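Local structure of dihydroorotase (7CA0) at residues A[253-258]-A[302-307]; A[38-43]-A[68-73]. The protein catalyses the interconversion of N-carbamoyl-L-aspartate and dihydroorotate, the third step of de novo pyrimidine synthesis, at a two-zinc site. All coordinates share one frame; numbering follows the deposited sequence.

Interaction 1 fastens strand 253-255 to helix 300-312, and interaction 2 pairs strands 37-40 and 69-71. Together they illustrate a principle of the TIM barrel, in which the strands supply the scaffold and the loops after them supply the chemistry. Their centres lie 15 Å apart and their nearest atoms about 6 Å apart, so they do not touch directly. Strand 11-15 stands between them: M13 is backbone-bonded to F255, while V15 is bonded to Y39 and M41. Beyond the strand ends, D258 from interaction 1 and N43 from interaction 2 reach the same bound 5-fluoroorotate. The side chain of M41 comes within about 4 Å of a zinc ion, beside H14 and H16.

Interaction 1 of 2, residues A[253-258]-A[302-307]; sequences FFFGSD and GFVSDF. With ZN (zinc ion), chain E; FOT (5-fluoro-2,6-dioxo-1,2,3,6-tetrahydropyrimidine-4-carboxylic acid), chain G.
F255 and F303 are joined by a hydrogen bond as well as by their side chains. The backbone N of F255 donates to F303 O over 3.0 Å. The helix is locally widened here into a pi-type turn, with F307 N bonded to G302 O.

The aromatic contacts centre on F303, whose CG lies anti to the backbone N (chi1 176°), carrying the ring in beside the strand. F255 CB sits over one face of this ring, 4.0 Å from its centroid, in a CH-pi contact, and F303 CE1 approaches F254 C at 3.4 Å. F253 O lies at the ring edge.

Strand 253-255 closes the TIM barrel of this amidohydrolase, next to strand 205-209, and the helix packs against it at 99°. Apolar contacts complete the join: F254 CB meets F307 CB at 3.9 Å, and V304 CG1 reaches F255 CB at 4.1 Å.

Metal coordination begins just past the strand. D258 OD1 binds zinc at 2.1 Å, together with H14 and H16, and D258 OD2 lies 2.9 Å from carboxylate oxygen O41 of the bound 5-fluoroorotate.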
loop_
_atom_site.group_PDB
_atom_site.type_symbol
_atom_site.label_atom_id
_atom_site.label_comp_id
_atom_site.label_asym_id
_atom_site.label_seq_id
_atom_site.Cartn_x
_atom_site.Cartn_y
_atom_site.Cartn_z
ATOM N N PHE A 253 -23.973 -10.447 8.642
ATOM C CA PHE A 253 -22.532 -10.610 8.489
ATOM C C PHE A 253 -22.206 -12.082 8.713
ATOM O O PHE A 253 -22.493 -12.619 9.792
ATOM C CB PHE A 253 -21.766 -9.795 9.525
ATOM C CG PHE A 253 -22.022 -8.349 9.480
ATOM C CD1 PHE A 253 -21.846 -7.662 8.313
ATOM C CD2 PHE A 253 -22.457 -7.668 10.610
ATOM C CE1 PHE A 253 -22.084 -6.310 8.253
ATOM C CE2 PHE A 253 -22.705 -6.313 10.545
ATOM C CZ PHE A 253 -22.516 -5.636 9.370
ATOM N N PHE A 254 -21.595 -12.735 7.728
ATOM C CA PHE A 254 -21.074 -14.088 7.921
ATOM C C PHE A 254 -19.754 -14.254 7.166
ATOM O O PHE A 254 -19.343 -13.389 6.392
ATOM C CB PHE A 254 -22.094 -15.159 7.503
ATOM C CG PHE A 254 -22.775 -14.885 6.189
ATOM C CD1 PHE A 254 -23.994 -14.222 6.159
ATOM C CD2 PHE A 254 -22.227 -15.348 4.989
ATOM C CE1 PHE A 254 -24.647 -13.992 4.974
ATOM C CE2 PHE A 254 -22.876 -15.128 3.775
ATOM C CZ PHE A 254 -24.094 -14.442 3.775
ATOM N N PHE A 255 -19.086 -15.377 7.429
ATOM C CA PHE A 255 -17.726 -15.617 6.960
ATOM C C PHE A 255 -17.661 -15.934 5.471
ATOM O O PHE A 255 -18.341 -16.847 4.992
ATOM C CB PHE A 255 -17.133 -16.787 7.734
ATOM C CG PHE A 255 -15.732 -17.160 7.312
ATOM C CD1 PHE A 255 -14.729 -16.216 7.256
ATOM C CD2 PHE A 255 -15.425 -18.468 6.991
ATOM C CE1 PHE A 255 -13.445 -16.567 6.891
ATOM C CE2 PHE A 255 -14.144 -18.825 6.614
ATOM C CZ PHE A 255 -13.151 -17.868 6.567
ATOM N N GLY A 256 -16.800 -15.203 4.747
ATOM C CA GLY A 256 -16.378 -15.566 3.408
ATOM C C GLY A 256 -14.898 -15.277 3.307
ATOM O O GLY A 256 -14.496 -14.115 3.397
ATOM N N SER A 257 -14.065 -16.300 3.126
ATOM C CA SER A 257 -12.625 -16.092 3.284
ATOM C C SER A 257 -12.041 -15.207 2.183
ATOM O O SER A 257 -11.090 -14.464 2.437
ATOM C CB SER A 257 -11.893 -17.431 3.310
ATOM O OG SER A 257 -11.936 -18.039 2.027
ATOM N N ASP A 258 -12.574 -15.288 0.965
ATOM C CA ASP A 258 -11.884 -14.778 -0.213
ATOM C C ASP A 258 -10.467 -15.326 -0.274
ATOM O O ASP A 258 -9.525 -14.658 -0.728
ATOM C CB ASP A 258 -11.879 -13.252 -0.235
ATOM C CG ASP A 258 -11.344 -12.690 -1.525
ATOM O OD1 ASP A 258 -11.504 -13.364 -2.576
ATOM O OD2 ASP A 258 -10.732 -11.591 -1.478
ATOM N N GLY A 302 -22.420 -18.946 14.862
ATOM C CA GLY A 302 -23.252 -18.113 14.010
ATOM C C GLY A 302 -22.479 -17.558 12.827
ATOM O O GLY A 302 -22.924 -17.644 11.677
ATOM N N PHE A 303 -21.280 -17.029 13.091
ATOM C CA PHE A 303 -20.530 -16.332 12.050
ATOM C C PHE A 303 -20.006 -17.283 10.974
ATOM O O PHE A 303 -20.015 -16.932 9.788
ATOM C CB PHE A 303 -19.385 -15.539 12.671
ATOM C CG PHE A 303 -18.506 -14.864 11.662
ATOM C CD1 PHE A 303 -18.972 -13.768 10.941
ATOM C CD2 PHE A 303 -17.217 -15.330 11.421
ATOM C CE1 PHE A 303 -18.169 -13.143 9.996
ATOM C CE2 PHE A 303 -16.407 -14.715 10.483
ATOM C CZ PHE A 303 -16.884 -13.613 9.772
ATOM N N VAL A 304 -19.548 -18.484 11.345
ATOM C CA VAL A 304 -19.003 -19.394 10.335
ATOM C C VAL A 304 -19.970 -20.500 9.928
ATOM O O VAL A 304 -19.666 -21.235 8.975
ATOM C CB VAL A 304 -17.677 -20.057 10.780
ATOM C CG1 VAL A 304 -16.612 -19.025 11.146
ATOM C CG2 VAL A 304 -17.916 -21.020 11.915
ATOM N N SER A 305 -21.109 -20.667 10.617
ATOM C CA SER A 305 -22.045 -21.699 10.170
ATOM C C SER A 305 -23.483 -21.241 9.953
ATOM O O SER A 305 -23.990 -21.341 8.832
ATOM C CB SER A 305 -22.056 -22.873 11.144
ATOM O OG SER A 305 -22.576 -24.011 10.482
ATOM N N ASP A 306 -24.148 -20.750 11.007
ATOM C CA ASP A 306 -25.599 -20.550 10.942
ATOM C C ASP A 306 -25.991 -19.537 9.875
ATOM O O ASP A 306 -26.817 -19.829 9.000
ATOM C CB ASP A 306 -26.155 -20.087 12.295
ATOM C CG ASP A 306 -25.833 -21.029 13.426
ATOM O OD1 ASP A 306 -25.519 -22.207 13.159
ATOM O OD2 ASP A 306 -25.918 -20.584 14.591
ATOM N N PHE A 307 -25.390 -18.344 9.918
ATOM C CA PHE A 307 -25.937 -17.232 9.151
ATOM C C PHE A 307 -25.745 -17.438 7.657
ATOM O O PHE A 307 -26.623 -17.067 6.866
ATOM C CB PHE A 307 -25.309 -15.924 9.623
ATOM C CG PHE A 307 -25.505 -15.662 11.095
ATOM C CD1 PHE A 307 -26.690 -16.009 11.715
ATOM C CD2 PHE A 307 -24.504 -15.075 11.856
ATOM C CE1 PHE A 307 -26.877 -15.777 13.061
ATOM C CE2 PHE A 307 -24.684 -14.845 13.197
ATOM C CZ PHE A 307 -25.874 -15.191 13.801
HETATM ZN ZN ZN E . -12.744 -13.168 -4.283
HETATM C C2 FOT G . -9.091 -13.777 -7.198
HETATM C C6 FOT G . -7.337 -12.725 -6.272
HETATM C C5 FOT G . -8.203 -11.824 -5.636
HETATM O O2 FOT G . -9.438 -14.648 -7.895
HETATM N N3 FOT G . -10.034 -12.961 -6.625
HETATM N N1 FOT G . -7.759 -13.683 -7.040
HETATM O O6 FOT G . -6.159 -12.740 -6.190
HETATM F F5 FOT G . -7.780 -10.822 -4.812
HETATM C C4 FOT G . -9.652 -11.974 -5.843
HETATM C C41 FOT G . -10.675 -11.021 -5.185
HETATM O O42 FOT G . -11.813 -10.839 -5.667
HETATM O O41 FOT G . -10.422 -10.380 -4.141
#

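Interaction 2 of 2, residues A[38-43]-A[68-73]; sequences AYIMPN and TTFLMS. With FOT (5-fluoro-2,6-dioxo-1,2,3,6-tetrahydropyrimidine-4-carboxylic acid), chain G.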
loop_
_atom_site.group_PDB
_atom_site.type_symbol
_atom_site.label_atom_id
_atom_site.label_comp_id
_atom_site.label_asym_id
_atom_site.label_seq_id
_atom_site.Cartn_x
_atom_site.Cartn_y
_atom_site.Cartn_z
ATOM N N ALA A 38 -18.642 -24.548 0.613
ATOM C CA ALA A 38 -17.849 -23.513 -0.044
ATOM C C ALA A 38 -18.620 -22.935 -1.224
ATOM O O ALA A 38 -19.100 -23.692 -2.075
ATOM C CB ALA A 38 -16.502 -24.083 -0.519
ATOM N N TYR A 39 -18.742 -21.602 -1.274
ATOM C CA TYR A 39 -19.262 -20.895 -2.448
ATOM C C TYR A 39 -18.117 -20.590 -3.416
ATOM O O TYR A 39 -17.212 -19.820 -3.075
ATOM C CB TYR A 39 -19.961 -19.605 -2.028
ATOM C CG TYR A 39 -20.679 -18.917 -3.159
ATOM C CD1 TYR A 39 -21.786 -19.495 -3.761
ATOM C CD2 TYR A 39 -20.239 -17.694 -3.639
ATOM C CE1 TYR A 39 -22.442 -18.869 -4.808
ATOM C CE2 TYR A 39 -20.891 -17.055 -4.689
ATOM C CZ TYR A 39 -21.990 -17.647 -5.267
ATOM O OH TYR A 39 -22.644 -17.019 -6.311
ATOM N N ILE A 40 -18.166 -21.169 -4.622
ATOM C CA ILE A 40 -17.035 -21.153 -5.555
ATOM C C ILE A 40 -17.160 -19.990 -6.544
ATOM O O ILE A 40 -18.162 -19.869 -7.254
ATOM C CB ILE A 40 -16.916 -22.499 -6.296
ATOM C CG1 ILE A 40 -16.718 -23.635 -5.297
ATOM C CG2 ILE A 40 -15.735 -22.500 -7.233
ATOM C CD1 ILE A 40 -15.404 -23.559 -4.549
ATOM N N MET A 41 -16.121 -19.135 -6.605
ATOM C CA MET A 41 -16.138 -17.943 -7.437
ATOM C C MET A 41 -15.712 -18.261 -8.872
ATOM O O MET A 41 -15.010 -19.244 -9.108
ATOM C CB MET A 41 -15.231 -16.870 -6.839
ATOM C CG MET A 41 -15.768 -16.226 -5.548
ATOM S SD MET A 41 -17.410 -15.552 -5.803
ATOM C CE MET A 41 -17.924 -14.897 -4.212
ATOM N N PRO A 42 -16.171 -17.466 -9.846
ATOM C CA PRO A 42 -16.046 -17.819 -11.276
ATOM C C PRO A 42 -14.938 -17.129 -12.089
ATOM O O PRO A 42 -14.931 -17.278 -13.323
ATOM C CB PRO A 42 -17.413 -17.380 -11.810
ATOM C CG PRO A 42 -17.674 -16.089 -11.047
ATOM C CD PRO A 42 -17.106 -16.336 -9.646
ATOM N N ASN A 43 -14.027 -16.373 -11.484
ATOM C CA ASN A 43 -13.100 -15.551 -12.260
ATOM C C ASN A 43 -11.893 -16.373 -12.733
ATOM O O ASN A 43 -10.735 -16.063 -12.462
ATOM C CB ASN A 43 -12.676 -14.335 -11.446
ATOM C CG ASN A 43 -11.962 -14.716 -10.154
ATOM O OD1 ASN A 43 -12.157 -15.815 -9.639
ATOM N ND2 ASN A 43 -11.117 -13.818 -9.639
ATOM N N THR A 68 -16.902 -32.308 0.367
ATOM C CA THR A 68 -17.125 -30.868 0.402
ATOM C C THR A 68 -18.356 -30.540 -0.434
ATOM O O THR A 68 -18.500 -31.041 -1.559
ATOM C CB THR A 68 -15.910 -30.103 -0.128
ATOM O OG1 THR A 68 -14.749 -30.470 0.625
ATOM C CG2 THR A 68 -16.136 -28.599 -0.019
ATOM N N THR A 69 -19.261 -29.748 0.141
ATOM C CA THR A 69 -20.426 -29.235 -0.575
ATOM C C THR A 69 -20.053 -27.971 -1.354
ATOM O O THR A 69 -19.581 -26.988 -0.766
ATOM C CB THR A 69 -21.541 -28.947 0.422
ATOM O OG1 THR A 69 -21.836 -30.153 1.121
ATOM C CG2 THR A 69 -22.792 -28.427 -0.284
ATOM N N PHE A 70 -20.296 -27.983 -2.663
ATOM C CA PHE A 70 -19.906 -26.894 -3.556
ATOM C C PHE A 70 -21.124 -26.151 -4.075
ATOM O O PHE A 70 -21.945 -26.725 -4.792
ATOM C CB PHE A 70 -19.092 -27.429 -4.728
ATOM C CG PHE A 70 -17.726 -27.871 -4.345
ATOM C CD1 PHE A 70 -16.761 -26.938 -3.976
ATOM C CD2 PHE A 70 -17.392 -29.205 -4.348
ATOM C CE1 PHE A 70 -15.489 -27.347 -3.621
ATOM C CE2 PHE A 70 -16.116 -29.613 -3.992
ATOM C CZ PHE A 70 -15.172 -28.692 -3.626
ATOM N N LEU A 71 -21.205 -24.862 -3.768
ATOM C CA LEU A 71 -22.164 -23.975 -4.401
ATOM C C LEU A 71 -21.434 -23.160 -5.463
ATOM O O LEU A 71 -20.429 -22.498 -5.170
ATOM C CB LEU A 71 -22.836 -23.066 -3.373
ATOM C CG LEU A 71 -23.362 -23.753 -2.106
ATOM C CD1 LEU A 71 -23.973 -22.736 -1.153
ATOM C CD2 LEU A 71 -24.369 -24.838 -2.447
ATOM N N MET A 72 -21.952 -23.195 -6.682
ATOM C CA MET A 72 -21.275 -22.647 -7.845
ATOM C C MET A 72 -21.897 -21.307 -8.238
ATOM O O MET A 72 -22.972 -20.916 -7.758
ATOM C CB MET A 72 -21.375 -23.627 -9.020
ATOM C CG MET A 72 -20.782 -25.012 -8.801
ATOM S SD MET A 72 -19.123 -25.052 -8.128
ATOM C CE MET A 72 -18.185 -24.844 -9.622
ATOM N N SER A 73 -21.219 -20.614 -9.154
ATOM C CA SER A 73 -21.614 -19.277 -9.569
ATOM C C SER A 73 -21.228 -19.037 -11.017
ATOM O O SER A 73 -20.337 -19.697 -11.570
ATOM C CB SER A 73 -20.975 -18.198 -8.693
ATOM O OG SER A 73 -19.571 -18.176 -8.891
HETATM C C2 FOT G . -9.091 -13.777 -7.198
HETATM C C6 FOT G . -7.337 -12.725 -6.272
HETATM C C5 FOT G . -8.203 -11.824 -5.636
HETATM O O2 FOT G . -9.438 -14.648 -7.895
HETATM N N3 FOT G . -10.034 -12.961 -6.625
HETATM N N1 FOT G . -7.759 -13.683 -7.040
HETATM O O6 FOT G . -6.159 -12.740 -6.190
HETATM F F5 FOT G . -7.780 -10.822 -4.812
HETATM C C4 FOT G . -9.652 -11.974 -5.843
HETATM C C41 FOT G . -10.675 -11.021 -5.185
HETATM O O42 FOT G . -11.813 -10.839 -5.667
HETATM O O41 FOT G . -10.422 -10.380 -4.141
#
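Y39 and L71 are neighbours on one face of two adjacent parallel strands of the TIM barrel, the pair joined by helix 51-64 in a beta-alpha-beta crossover. Three backbone bonds, A38 N to T69 O, L71 N to A38 O and I40 N to L71 O, set the register. With CG anti to the backbone N (chi1 -172°), the Y39 ring crosses the L71 side chain at about a right angle, CD1 lying 3.7 Å from L71 CB, and its far end runs on to S73, where CZ comes within 3.6 Å of CB. The hydroxyl has a weak hydrogen bond to N135. Shortening Y39 to an alanine would probably open a gap against L71 CB and S73 CB and leave N135 without this partner.

I40 meets the F70 ring obliquely, CG1 to F70 CD1 at 3.6 Å. M72 runs alongside I40, its chain folded back so that SD meets I40 CB at 3.8 Å; helix 51-64 backs this cluster through Y57 and L61.

S73 OG donates to I40 O at 2.7 Å, in the carbonyl plane, and also touches P42 CD. Next along, N43 ND2 donates to ligand atom O2 over 2.6 Å, at 157°.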